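Long-range contacts in alpha-1,2-Mannosidase (Trichoderma reesei, PDB 1HCU), which probably trims alpha-1,2-linked mannose residues from high-mannose N-linked glycans by calcium-dependent hydrolysis, as a glycoside hydrolase of family 47: residues A[152-157]-A[176-181]; A[212-217]-A[234-239]; A[222-227]-A[241-246]. One frame throughout, in Å; residues are numbered along the deposited sequence.

Contact 1. Residues A[152-157]-A[176-181]; sequences SGVPDP and AEIGSL
The backbones of P155 and I178 come within 6.3 Å, CA to CA, where the loop 152-157 passes the short helix carrying E177 and I178. The contact is mainly aliphatic. V154 carries CG1 anti to its backbone N (chi1 174°), which pushes this methyl obliquely against the end of I178, and V154 CG1 lies a tight 3.4 Å from I178 CD1. The other branch of the isoleucine serves the proline: I178 CG2 sits 4.0 Å from P155 CD, the two side chains crossing at about a right angle. P155 also slides past L181, its CG 4.0 Å from L181 CD1, so that P155 CG touches both branched side chains. Beside this apolar patch a water donates to both P157 O (3.0 Å from the water oxygen) and E177 OE2, joining loop to helix by solvent. The side chain of E177 comes within about 6 Å of that of E100, a predicted proton donor. Around the contact, L181 packs on V98 and N102 of helix 98-117, E177 leans on F99 of that helix, and N173 of strand 172-174 bonds P155 O through its ND2.

Contact 2. Residues A[212-217]-A[234-239]; sequences KGSPEA and QDSSGS
S236 and P215 join two chain segments that run almost parallel where they touch, 11° apart from end to end. The hydroxyl of S236 is turned beside its own backbone N (chi1 -58°), and from there S236 OG donates to P215 O at 2.7 Å. It approaches in the plane of that carbonyl, with a C=O...OG angle of 154°. S236 OG also lies against carbon: S214 CB is 3.5 Å from S236 OG, and the P215 ring brings its CD to 3.8 Å from the same hydroxyl oxygen. S214 has the same first torsion as S236, but its OG comes implausibly close to the Q234-D235 peptide, a doubtful contact with poor angles for a bond. A217 adds its methyl, CB 3.8 Å from S236 O. With an alanine at S236, P215 O is likely to lose its hydroxyl donor, and a gap to open beside S214 CB and the proline ring. The CB of D235 points away from the other segment; its OD1 closes an Asx turn, D235 OD1 accepting from S237 N at 3.2 Å through its anti lone pair; the same oxygen also takes the backbone N-H of T224. This surface contact is flanked by F233, whose backbone bonds K212 and S214, while strand 237-238 continues from it to pair antiparallel with strand 292-297, whose Y296 packs on A217.

Contact 3. Residues A[222-227]-A[241-246]; sequences IGTFVS and SGLMDS. With NAG (2-acetamido-2-deoxy-beta-D-glucopyranose), chain E.
The turn that leads toward helix 245-257 presses L243 and M244 against I222-F225, where the chain enters strand 225-227. M244 sends its side chain to the 222-224 backbone. The chain leaves the backbone extended, with CG anti to the backbone N (chi1 -179°), and then bends at the sulfur (chi3 -77°), which brings the terminal methyl up against two neighbouring carbonyl oxygens: M244 CE is 3.1 Å from G223 O and 3.2 Å from I222 O. I222 O is satisfied separately by the hydroxyl of Y296. Looser contacts to the same methyl come from T224 OG1, which bonds S237 O, and from I222 CG1. The methyl branch of T224 touches two neighbours. T224 CG2 lies 3.7 Å from L243 CB, and it also stands 3.7 Å above the F225 ring plane, over the ring centre, in a CH-pi arrangement. L243 CD1 then meets the ring obliquely, 4.0 Å from F225 CZ. Residues S241 to M244 form a type II beta turn, with L243 at the position of positive phi (78°). S241 O accepts from both M244 N and D245 N (2.8 Å to the latter), which ties the turn to D245, a predicted active-site residue, near the start of helix 245-257. Family 47 enzymes are built as an (alpha/alpha)7 barrel. Strand 225-227 pairs antiparallel with strand 172-174, while the backbone of L243 bonds that of A176. At the far end of strand 225-227, S227 OG shares a hydrogen bond of 3.0 Å with O6 of the N-acetylglucosamine and another with S229 OG.

Overall arrangement
Contacts 1 and 3 are buried, whereas contact 2 lies at the surface, farther from the chain's centre. Contact 3 stands between the other two, its centre about 10 Å from that of contact 1 and about 9 Å from that of contact 2; contacts 1 and 2 do not touch. It is joined to contact 1 by the S180-S246 hydroxyl pair and by the backbones of A176 and L243; toward contact 2 it is tied by T224 to D235 and S237, and their segments alternate along the chain. The chemistry follows the place: methyl and proline packing in contact 1, a methionine methyl among carbonyls in contact 3, and a serine hydroxyl bonded to a carbonyl in contact 2.

Contact 1. Residues A[152-157]-A[176-181]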
ATOM      1  N   SER A 152     -17.182 -19.345  -9.923  1.00 12.63           N
ATOM      2  CA  SER A 152     -16.883 -19.530  -8.497  1.00 13.35           C
ATOM      3  C   SER A 152     -17.184 -18.305  -7.636  1.00 13.08           C
ATOM      4  O   SER A 152     -17.474 -18.422  -6.446  1.00 13.04           O
ATOM      5  CB  SER A 152     -15.404 -19.872  -8.301  1.00 13.40           C
ATOM      6  OG  SER A 152     -14.589 -18.760  -8.630  1.00  9.21           O
ATOM      7  N   GLY A 153     -17.095 -17.130  -8.239  1.00 12.25           N
ATOM      8  CA  GLY A 153     -17.316 -15.918  -7.489  1.00 10.65           C
ATOM      9  C   GLY A 153     -15.976 -15.231  -7.289  1.00 13.09           C
ATOM     10  O   GLY A 153     -15.927 -14.084  -6.842  1.00 14.02           O
ATOM     11  N   VAL A 154     -14.886 -15.931  -7.603  1.00 10.10           N
ATOM     12  CA  VAL A 154     -13.552 -15.349  -7.484  1.00  9.75           C
ATOM     13  C   VAL A 154     -13.520 -14.279  -8.562  1.00 11.78           C
ATOM     14  O   VAL A 154     -13.742 -14.568  -9.746  1.00 14.28           O
ATOM     15  CB  VAL A 154     -12.417 -16.382  -7.764  1.00  9.05           C
ATOM     16  CG1 VAL A 154     -11.053 -15.686  -7.772  1.00  5.05           C
ATOM     17  CG2 VAL A 154     -12.436 -17.478  -6.716  1.00  5.25           C
ATOM     18  N   PRO A 155     -13.243 -13.028  -8.175  1.00 11.12           N
ATOM     19  CA  PRO A 155     -13.198 -11.917  -9.130  1.00 11.66           C
ATOM     20  C   PRO A 155     -12.217 -12.078 -10.287  1.00 10.44           C
ATOM     21  O   PRO A 155     -11.131 -12.633 -10.130  1.00 11.09           O
ATOM     22  CB  PRO A 155     -12.843 -10.722  -8.247  1.00 10.35           C
ATOM     23  CG  PRO A 155     -11.968 -11.355  -7.209  1.00 11.67           C
ATOM     24  CD  PRO A 155     -12.748 -12.599  -6.858  1.00 11.73           C
ATOM     25  N   ASP A 156     -12.630 -11.590 -11.450  1.00 10.04           N
ATOM     26  CA  ASP A 156     -11.812 -11.593 -12.653  1.00 10.70           C
ATOM     27  C   ASP A 156     -11.006 -10.312 -12.426  1.00 10.69           C
ATOM     28  O   ASP A 156     -11.576  -9.291 -12.064  1.00 11.19           O
ATOM     29  CB  ASP A 156     -12.722 -11.450 -13.874  1.00 13.85           C
ATOM     30  CG  ASP A 156     -11.968 -11.474 -15.187  1.00 15.30           C
ATOM     31  OD1 ASP A 156     -12.407 -12.225 -16.086  1.00 15.17           O
ATOM     32  OD2 ASP A 156     -10.960 -10.743 -15.332  1.00 17.70           O
ATOM     33  N   PRO A 157      -9.678 -10.353 -12.622  1.00 10.44           N
ATOM     34  CA  PRO A 157      -8.788  -9.198 -12.430  1.00  9.84           C
ATOM     35  C   PRO A 157      -9.007  -7.989 -13.346  1.00 12.45           C
ATOM     36  O   PRO A 157      -8.665  -6.858 -12.988  1.00 11.65           O
ATOM     37  CB  PRO A 157      -7.401  -9.806 -12.619  1.00  8.65           C
ATOM     38  CG  PRO A 157      -7.641 -10.852 -13.662  1.00  8.84           C
ATOM     39  CD  PRO A 157      -8.935 -11.501 -13.177  1.00  9.40           C
ATOM     40  N   ALA A 176      -3.300 -11.480  -3.947  1.00 13.26           N
ATOM     41  CA  ALA A 176      -3.271 -10.073  -3.570  1.00 14.27           C
ATOM     42  C   ALA A 176      -4.451  -9.323  -4.194  1.00 13.83           C
ATOM     43  O   ALA A 176      -5.162  -8.605  -3.499  1.00 15.89           O
ATOM     44  CB  ALA A 176      -1.953  -9.426  -3.986  1.00 11.61           C
ATOM     45  N   GLU A 177      -4.675  -9.498  -5.493  1.00 13.53           N
ATOM     46  CA  GLU A 177      -5.763  -8.786  -6.166  1.00 14.59           C
ATOM     47  C   GLU A 177      -7.159  -9.275  -5.775  1.00 14.04           C
ATOM     48  O   GLU A 177      -8.125  -8.517  -5.819  1.00 12.53           O
ATOM     49  CB  GLU A 177      -5.562  -8.848  -7.686  1.00 16.29           C
ATOM     50  CG  GLU A 177      -4.174  -8.340  -8.091  1.00 20.34           C
ATOM     51  CD  GLU A 177      -4.034  -8.016  -9.566  1.00 21.86           C
ATOM     52  OE1 GLU A 177      -2.904  -8.119 -10.083  1.00 21.26           O
ATOM     53  OE2 GLU A 177      -5.044  -7.646 -10.205  1.00 24.77           O
ATOM     54  N   ILE A 178      -7.252 -10.539  -5.381  1.00 13.54           N
ATOM     55  CA  ILE A 178      -8.513 -11.114  -4.950  1.00 12.40           C
ATOM     56  C   ILE A 178      -8.794 -10.701  -3.507  1.00 13.32           C
ATOM     57  O   ILE A 178      -9.920 -10.355  -3.156  1.00 13.42           O
ATOM     58  CB  ILE A 178      -8.464 -12.651  -4.970  1.00 13.25           C
ATOM     59  CG1 ILE A 178      -8.329 -13.162  -6.405  1.00 12.41           C
ATOM     60  CG2 ILE A 178      -9.706 -13.212  -4.291  1.00 12.28           C
ATOM     61  CD1 ILE A 178      -8.104 -14.659  -6.493  1.00  9.85           C
ATOM     62  N   GLY A 179      -7.751 -10.740  -2.680  1.00 13.67           N
ATOM     63  CA  GLY A 179      -7.891 -10.412  -1.271  1.00 14.04           C
ATOM     64  C   GLY A 179      -7.701  -8.971  -0.839  1.00 15.74           C
ATOM     65  O   GLY A 179      -7.559  -8.701   0.352  1.00 16.22           O
ATOM     66  N   SER A 180      -7.703  -8.041  -1.787  1.00 16.12           N
ATOM     67  CA  SER A 180      -7.537  -6.637  -1.447  1.00 16.08           C
ATOM     68  C   SER A 180      -8.761  -5.829  -1.852  1.00 16.40           C
ATOM     69  O   SER A 180      -8.649  -4.643  -2.155  1.00 16.37           O
ATOM     70  CB  SER A 180      -6.294  -6.064  -2.127  1.00 16.36           C
ATOM     71  OG  SER A 180      -5.112  -6.646  -1.609  1.00 19.04           O
ATOM     72  N   LEU A 181      -9.927  -6.472  -1.833  1.00 15.03           N
ATOM     73  CA  LEU A 181     -11.181  -5.823  -2.209  1.00 14.05           C
ATOM     74  C   LEU A 181     -12.181  -5.768  -1.059  1.00 14.80           C
ATOM     75  O   LEU A 181     -13.056  -4.891  -1.023  1.00 14.75           O
ATOM     76  CB  LEU A 181     -11.820  -6.587  -3.366  1.00 13.53           C
ATOM     77  CG  LEU A 181     -10.890  -6.869  -4.541  1.00 13.52           C
ATOM     78  CD1 LEU A 181     -11.606  -7.741  -5.573  1.00 15.77           C
ATOM     79  CD2 LEU A 181     -10.436  -5.562  -5.150  1.00 10.34           C
TER
HETATM   80  O   HOH W   1      -7.450  -6.851 -10.219  1.00 11.60           O
HETATM   81  O   HOH W   2      -5.271  -6.455 -13.445  1.00 27.79           O

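Contact 2. Residues A[212-217]-A[234-239]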
ATOM      1  N   LYS A 212      -8.034 -24.794  -0.961  1.00 21.02           N
ATOM      2  CA  LYS A 212      -8.210 -26.137  -1.494  1.00 22.63           C
ATOM      3  C   LYS A 212      -7.430 -26.222  -2.796  1.00 22.34           C
ATOM      4  O   LYS A 212      -7.404 -25.268  -3.581  1.00 22.41           O
ATOM      5  CB  LYS A 212      -9.692 -26.436  -1.719  1.00 24.81           C
ATOM      6  CG  LYS A 212     -10.522 -26.357  -0.441  1.00 28.91           C
ATOM      7  CD  LYS A 212     -11.956 -26.795  -0.674  1.00 32.83           C
ATOM      8  CE  LYS A 212     -12.782 -26.664   0.595  1.00 33.87           C
ATOM      9  NZ  LYS A 212     -12.180 -27.442   1.712  1.00 35.47           N
ATOM     10  N   GLY A 213      -6.781 -27.363  -3.007  1.00 22.86           N
ATOM     11  CA  GLY A 213      -5.971 -27.575  -4.194  1.00 22.24           C
ATOM     12  C   GLY A 213      -4.543 -27.847  -3.751  1.00 24.18           C
ATOM     13  O   GLY A 213      -4.285 -28.801  -3.017  1.00 27.10           O
ATOM     14  N   SER A 214      -3.605 -27.010  -4.176  1.00 24.42           N
ATOM     15  CA  SER A 214      -2.214 -27.192  -3.782  1.00 24.28           C
ATOM     16  C   SER A 214      -2.084 -27.061  -2.266  1.00 23.78           C
ATOM     17  O   SER A 214      -2.726 -26.206  -1.653  1.00 25.56           O
ATOM     18  CB  SER A 214      -1.334 -26.149  -4.466  1.00 24.65           C
ATOM     19  OG  SER A 214      -1.455 -26.245  -5.875  1.00 29.61           O
ATOM     20  N   PRO A 215      -1.258 -27.916  -1.635  1.00 21.33           N
ATOM     21  CA  PRO A 215      -1.066 -27.865  -0.179  1.00 18.61           C
ATOM     22  C   PRO A 215      -0.375 -26.569   0.231  1.00 18.58           C
ATOM     23  O   PRO A 215       0.395 -25.997  -0.545  1.00 19.29           O
ATOM     24  CB  PRO A 215      -0.199 -29.088   0.095  1.00 18.16           C
ATOM     25  CG  PRO A 215       0.648 -29.159  -1.136  1.00 21.00           C
ATOM     26  CD  PRO A 215      -0.364 -28.914  -2.248  1.00 19.82           C
ATOM     27  N   GLU A 216      -0.657 -26.094   1.438  1.00 16.62           N
ATOM     28  CA  GLU A 216      -0.038 -24.862   1.914  1.00 16.30           C
ATOM     29  C   GLU A 216       1.433 -25.129   2.181  1.00 14.72           C
ATOM     30  O   GLU A 216       1.778 -26.163   2.737  1.00 16.00           O
ATOM     31  CB  GLU A 216      -0.713 -24.396   3.199  1.00 14.69           C
ATOM     32  CG  GLU A 216      -2.205 -24.238   3.060  1.00 16.29           C
ATOM     33  CD  GLU A 216      -2.882 -23.966   4.379  1.00 14.54           C
ATOM     34  OE1 GLU A 216      -2.819 -22.823   4.870  1.00 11.57           O
ATOM     35  OE2 GLU A 216      -3.473 -24.914   4.931  1.00 18.01           O
ATOM     36  N   ALA A 217       2.299 -24.205   1.781  1.00 13.98           N
ATOM     37  CA  ALA A 217       3.728 -24.384   2.014  1.00 13.73           C
ATOM     38  C   ALA A 217       3.888 -24.586   3.507  1.00 14.50           C
ATOM     39  O   ALA A 217       4.636 -25.452   3.961  1.00 15.79           O
ATOM     40  CB  ALA A 217       4.491 -23.160   1.567  1.00 12.51           C
ATOM     41  N   GLN A 234      -3.480 -23.632  -7.438  1.00 23.94           N
ATOM     42  CA  GLN A 234      -2.709 -24.453  -8.364  1.00 28.16           C
ATOM     43  C   GLN A 234      -1.206 -24.416  -8.091  1.00 29.35           C
ATOM     44  O   GLN A 234      -0.417 -24.988  -8.853  1.00 29.92           O
ATOM     45  CB  GLN A 234      -2.959 -23.969  -9.780  1.00 31.96           C
ATOM     46  CG  GLN A 234      -2.835 -22.476  -9.889  1.00 35.51           C
ATOM     47  CD  GLN A 234      -2.627 -22.038 -11.302  1.00 38.61           C
ATOM     48  OE1 GLN A 234      -3.433 -22.345 -12.186  1.00 41.63           O
ATOM     49  NE2 GLN A 234      -1.534 -21.317 -11.539  1.00 40.55           N
ATOM     50  N   ASP A 235      -0.812 -23.732  -7.018  1.00 28.25           N
ATOM     51  CA  ASP A 235       0.598 -23.628  -6.656  1.00 26.12           C
ATOM     52  C   ASP A 235       0.765 -23.431  -5.148  1.00 24.59           C
ATOM     53  O   ASP A 235      -0.200 -23.136  -4.439  1.00 23.94           O
ATOM     54  CB  ASP A 235       1.240 -22.460  -7.404  1.00 25.97           C
ATOM     55  CG  ASP A 235       0.667 -21.117  -6.983  1.00 26.86           C
ATOM     56  OD1 ASP A 235       0.997 -20.651  -5.874  1.00 24.51           O
ATOM     57  OD2 ASP A 235      -0.126 -20.539  -7.761  1.00 29.66           O
ATOM     58  N   SER A 236       1.993 -23.599  -4.669  1.00 20.87           N
ATOM     59  CA  SER A 236       2.292 -23.431  -3.258  1.00 18.79           C
ATOM     60  C   SER A 236       3.395 -22.391  -3.064  1.00 17.92           C
ATOM     61  O   SER A 236       4.220 -22.514  -2.160  1.00 19.10           O
ATOM     62  CB  SER A 236       2.730 -24.769  -2.655  1.00 19.62           C
ATOM     63  OG  SER A 236       1.729 -25.758  -2.836  1.00 21.52           O
ATOM     64  N   SER A 237       3.408 -21.367  -3.913  1.00 15.66           N
ATOM     65  CA  SER A 237       4.418 -20.323  -3.815  1.00 14.73           C
ATOM     66  C   SER A 237       3.811 -19.009  -3.332  1.00 14.24           C
ATOM     67  O   SER A 237       2.609 -18.790  -3.451  1.00 13.89           O
ATOM     68  CB  SER A 237       5.089 -20.099  -5.172  1.00 12.92           C
ATOM     69  OG  SER A 237       4.199 -19.467  -6.073  1.00 18.43           O
ATOM     70  N   GLY A 238       4.648 -18.130  -2.792  1.00 13.27           N
ATOM     71  CA  GLY A 238       4.146 -16.860  -2.311  1.00 12.02           C
ATOM     72  C   GLY A 238       5.243 -16.037  -1.674  1.00 12.91           C
ATOM     73  O   GLY A 238       6.416 -16.412  -1.742  1.00 13.50           O
ATOM     74  N   SER A 239       4.856 -14.930  -1.043  1.00 11.69           N
ATOM     75  CA  SER A 239       5.797 -14.026  -0.389  1.00 11.04           C
ATOM     76  C   SER A 239       5.021 -12.879   0.227  1.00 11.33           C
ATOM     77  O   SER A 239       3.794 -12.877   0.217  1.00 11.78           O
ATOM     78  CB  SER A 239       6.750 -13.433  -1.415  1.00 12.33           C
ATOM     79  OG  SER A 239       6.051 -12.518  -2.248  1.00 10.66           O
TER
HETATM   80  O   HOH W   3      -0.978 -23.801  -1.764  1.00 24.41           O

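Contact 3. Residues A[222-227]-A[241-246]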
ATOM      1  N   ILE A 222      -0.469 -19.581   1.934  1.00  8.16           N
ATOM      2  CA  ILE A 222      -1.159 -20.069   0.745  1.00  7.75           C
ATOM      3  C   ILE A 222      -0.440 -19.826  -0.573  1.00  6.42           C
ATOM      4  O   ILE A 222       0.603 -19.174  -0.622  1.00  9.40           O
ATOM      5  CB  ILE A 222      -2.577 -19.431   0.656  1.00  8.96           C
ATOM      6  CG1 ILE A 222      -2.477 -17.902   0.515  1.00  8.76           C
ATOM      7  CG2 ILE A 222      -3.360 -19.762   1.926  1.00  9.64           C
ATOM      8  CD1 ILE A 222      -3.815 -17.199   0.243  1.00  5.71           C
ATOM      9  N   GLY A 223      -1.020 -20.358  -1.646  1.00  7.56           N
ATOM     10  CA  GLY A 223      -0.455 -20.199  -2.978  1.00  5.72           C
ATOM     11  C   GLY A 223      -0.748 -18.810  -3.523  1.00  6.88           C
ATOM     12  O   GLY A 223      -1.428 -18.020  -2.871  1.00  7.38           O
ATOM     13  N   THR A 224      -0.259 -18.523  -4.726  1.00  7.28           N
ATOM     14  CA  THR A 224      -0.421 -17.217  -5.348  1.00  9.08           C
ATOM     15  C   THR A 224      -1.592 -17.069  -6.325  1.00 10.15           C
ATOM     16  O   THR A 224      -2.271 -16.044  -6.332  1.00  9.57           O
ATOM     17  CB  THR A 224       0.881 -16.811  -6.086  1.00 11.48           C
ATOM     18  OG1 THR A 224       1.977 -16.809  -5.166  1.00 14.38           O
ATOM     19  CG2 THR A 224       0.752 -15.424  -6.701  1.00  9.15           C
ATOM     20  N   PHE A 225      -1.824 -18.083  -7.151  1.00 12.29           N
ATOM     21  CA  PHE A 225      -2.899 -18.013  -8.140  1.00 13.34           C
ATOM     22  C   PHE A 225      -4.090 -18.919  -7.864  1.00 13.85           C
ATOM     23  O   PHE A 225      -3.935 -20.096  -7.533  1.00 11.73           O
ATOM     24  CB  PHE A 225      -2.331 -18.296  -9.528  1.00 11.82           C
ATOM     25  CG  PHE A 225      -1.121 -17.461  -9.859  1.00 11.76           C
ATOM     26  CD1 PHE A 225       0.157 -18.019  -9.829  1.00 11.28           C
ATOM     27  CD2 PHE A 225      -1.260 -16.114 -10.188  1.00  9.26           C
ATOM     28  CE1 PHE A 225       1.278 -17.249 -10.126  1.00 11.96           C
ATOM     29  CE2 PHE A 225      -0.145 -15.333 -10.484  1.00  9.23           C
ATOM     30  CZ  PHE A 225       1.126 -15.903 -10.455  1.00 13.11           C
ATOM     31  N   VAL A 226      -5.280 -18.338  -8.005  1.00 14.50           N
ATOM     32  CA  VAL A 226      -6.539 -19.033  -7.764  1.00 14.52           C
ATOM     33  C   VAL A 226      -7.418 -19.061  -9.016  1.00 15.45           C
ATOM     34  O   VAL A 226      -7.594 -18.051  -9.697  1.00 14.49           O
ATOM     35  CB  VAL A 226      -7.326 -18.364  -6.609  1.00 11.42           C
ATOM     36  CG1 VAL A 226      -8.657 -19.077  -6.400  1.00 13.48           C
ATOM     37  CG2 VAL A 226      -6.516 -18.404  -5.343  1.00  9.96           C
ATOM     38  N   SER A 227      -7.957 -20.240  -9.303  1.00 16.10           N
ATOM     39  CA  SER A 227      -8.820 -20.472 -10.456  1.00 16.24           C
ATOM     40  C   SER A 227     -10.135 -19.701 -10.330  1.00 16.60           C
ATOM     41  O   SER A 227     -10.775 -19.728  -9.275  1.00 15.21           O
ATOM     42  CB  SER A 227      -9.109 -21.974 -10.558  1.00 15.83           C
ATOM     43  OG  SER A 227     -10.150 -22.238 -11.478  1.00 19.18           O
ATOM     44  N   SER A 241       5.452  -9.821  -0.922  1.00 14.72           N
ATOM     45  CA  SER A 241       5.604  -8.755  -1.905  1.00 16.45           C
ATOM     46  C   SER A 241       4.575  -8.871  -3.035  1.00 15.01           C
ATOM     47  O   SER A 241       3.446  -9.301  -2.811  1.00 14.63           O
ATOM     48  CB  SER A 241       7.034  -8.737  -2.475  1.00 15.87           C
ATOM     49  OG  SER A 241       7.310  -9.912  -3.204  1.00 21.51           O
ATOM     50  N   GLY A 242       4.965  -8.471  -4.241  1.00 14.66           N
ATOM     51  CA  GLY A 242       4.055  -8.516  -5.374  1.00 15.52           C
ATOM     52  C   GLY A 242       3.222  -9.777  -5.513  1.00 15.77           C
ATOM     53  O   GLY A 242       3.716 -10.885  -5.308  1.00 16.28           O
ATOM     54  N   LEU A 243       1.948  -9.595  -5.854  1.00 15.99           N
ATOM     55  CA  LEU A 243       1.015 -10.701  -6.053  1.00 14.57           C
ATOM     56  C   LEU A 243       0.432 -11.355  -4.803  1.00 13.99           C
ATOM     57  O   LEU A 243      -0.467 -12.192  -4.922  1.00 13.67           O
ATOM     58  CB  LEU A 243       1.667 -11.796  -6.902  1.00 14.53           C
ATOM     59  CG  LEU A 243       2.184 -11.397  -8.278  1.00 16.20           C
ATOM     60  CD1 LEU A 243       2.864 -12.610  -8.887  1.00 15.37           C
ATOM     61  CD2 LEU A 243       1.039 -10.891  -9.162  1.00 16.87           C
ATOM     62  N   MET A 244       0.921 -10.994  -3.616  1.00 12.77           N
ATOM     63  CA  MET A 244       0.407 -11.600  -2.387  1.00 11.81           C
ATOM     64  C   MET A 244       0.337 -10.653  -1.192  1.00 12.03           C
ATOM     65  O   MET A 244      -0.591 -10.738  -0.383  1.00 14.31           O
ATOM     66  CB  MET A 244       1.260 -12.830  -2.020  1.00 12.04           C
ATOM     67  CG  MET A 244       0.823 -13.578  -0.757  1.00  9.53           C
ATOM     68  SD  MET A 244       1.708 -15.176  -0.552  1.00 13.52           S
ATOM     69  CE  MET A 244       0.823 -16.211  -1.754  1.00  8.07           C
ATOM     70  N   ASP A 245       1.305  -9.745  -1.090  1.00 11.13           N
ATOM     71  CA  ASP A 245       1.380  -8.802   0.029  1.00  8.96           C
ATOM     72  C   ASP A 245       0.079  -8.296   0.656  1.00  9.58           C
ATOM     73  O   ASP A 245      -0.219  -8.603   1.812  1.00 11.03           O
ATOM     74  CB  ASP A 245       2.227  -7.583  -0.356  1.00 10.45           C
ATOM     75  CG  ASP A 245       1.838  -6.993  -1.715  1.00 13.25           C
ATOM     76  OD1 ASP A 245       0.695  -7.212  -2.191  1.00  9.89           O
ATOM     77  OD2 ASP A 245       2.693  -6.296  -2.301  1.00 12.61           O
ATOM     78  N   SER A 246      -0.694  -7.514  -0.090  1.00  8.18           N
ATOM     79  CA  SER A 246      -1.912  -6.942   0.473  1.00 10.55           C
ATOM     80  C   SER A 246      -2.979  -7.929   0.962  1.00  9.93           C
ATOM     81  O   SER A 246      -3.884  -7.532   1.690  1.00  9.52           O
ATOM     82  CB  SER A 246      -2.514  -5.902  -0.494  1.00  9.41           C
ATOM     83  OG  SER A 246      -2.617  -6.376  -1.827  1.00 14.87           O
TER
HETATM   84  C1  NAG E 600     -10.421 -26.044 -11.513  1.00 45.54           C
HETATM   85  C2  NAG E 600     -10.189 -27.527 -11.830  1.00 48.46           C
HETATM   86  C3  NAG E 600      -8.810 -27.702 -12.480  1.00 50.16           C
HETATM   87  C4  NAG E 600      -8.622 -26.748 -13.666  1.00 50.51           C
HETATM   88  C5  NAG E 600      -8.946 -25.311 -13.236  1.00 49.53           C
HETATM   89  C6  NAG E 600      -8.882 -24.332 -14.386  1.00 49.53           C
HETATM   90  C7  NAG E 600     -11.207 -29.160 -10.371  1.00 51.55           C
HETATM   91  C8  NAG E 600     -10.796 -30.550  -9.915  1.00 52.32           C
HETATM   92  N2  NAG E 600     -10.233 -28.283 -10.591  1.00 50.42           N
HETATM   93  O3  NAG E 600      -8.654 -29.047 -12.915  1.00 51.27           O
HETATM   94  O4  NAG E 600      -7.276 -26.810 -14.126  1.00 50.81           O
HETATM   95  O5  NAG E 600     -10.278 -25.248 -12.695  1.00 46.70           O
HETATM   96  O6  NAG E 600      -8.608 -23.017 -13.927  1.00 49.67           O
HETATM   97  O7  NAG E 600     -12.399 -28.889 -10.524  1.00 52.75           O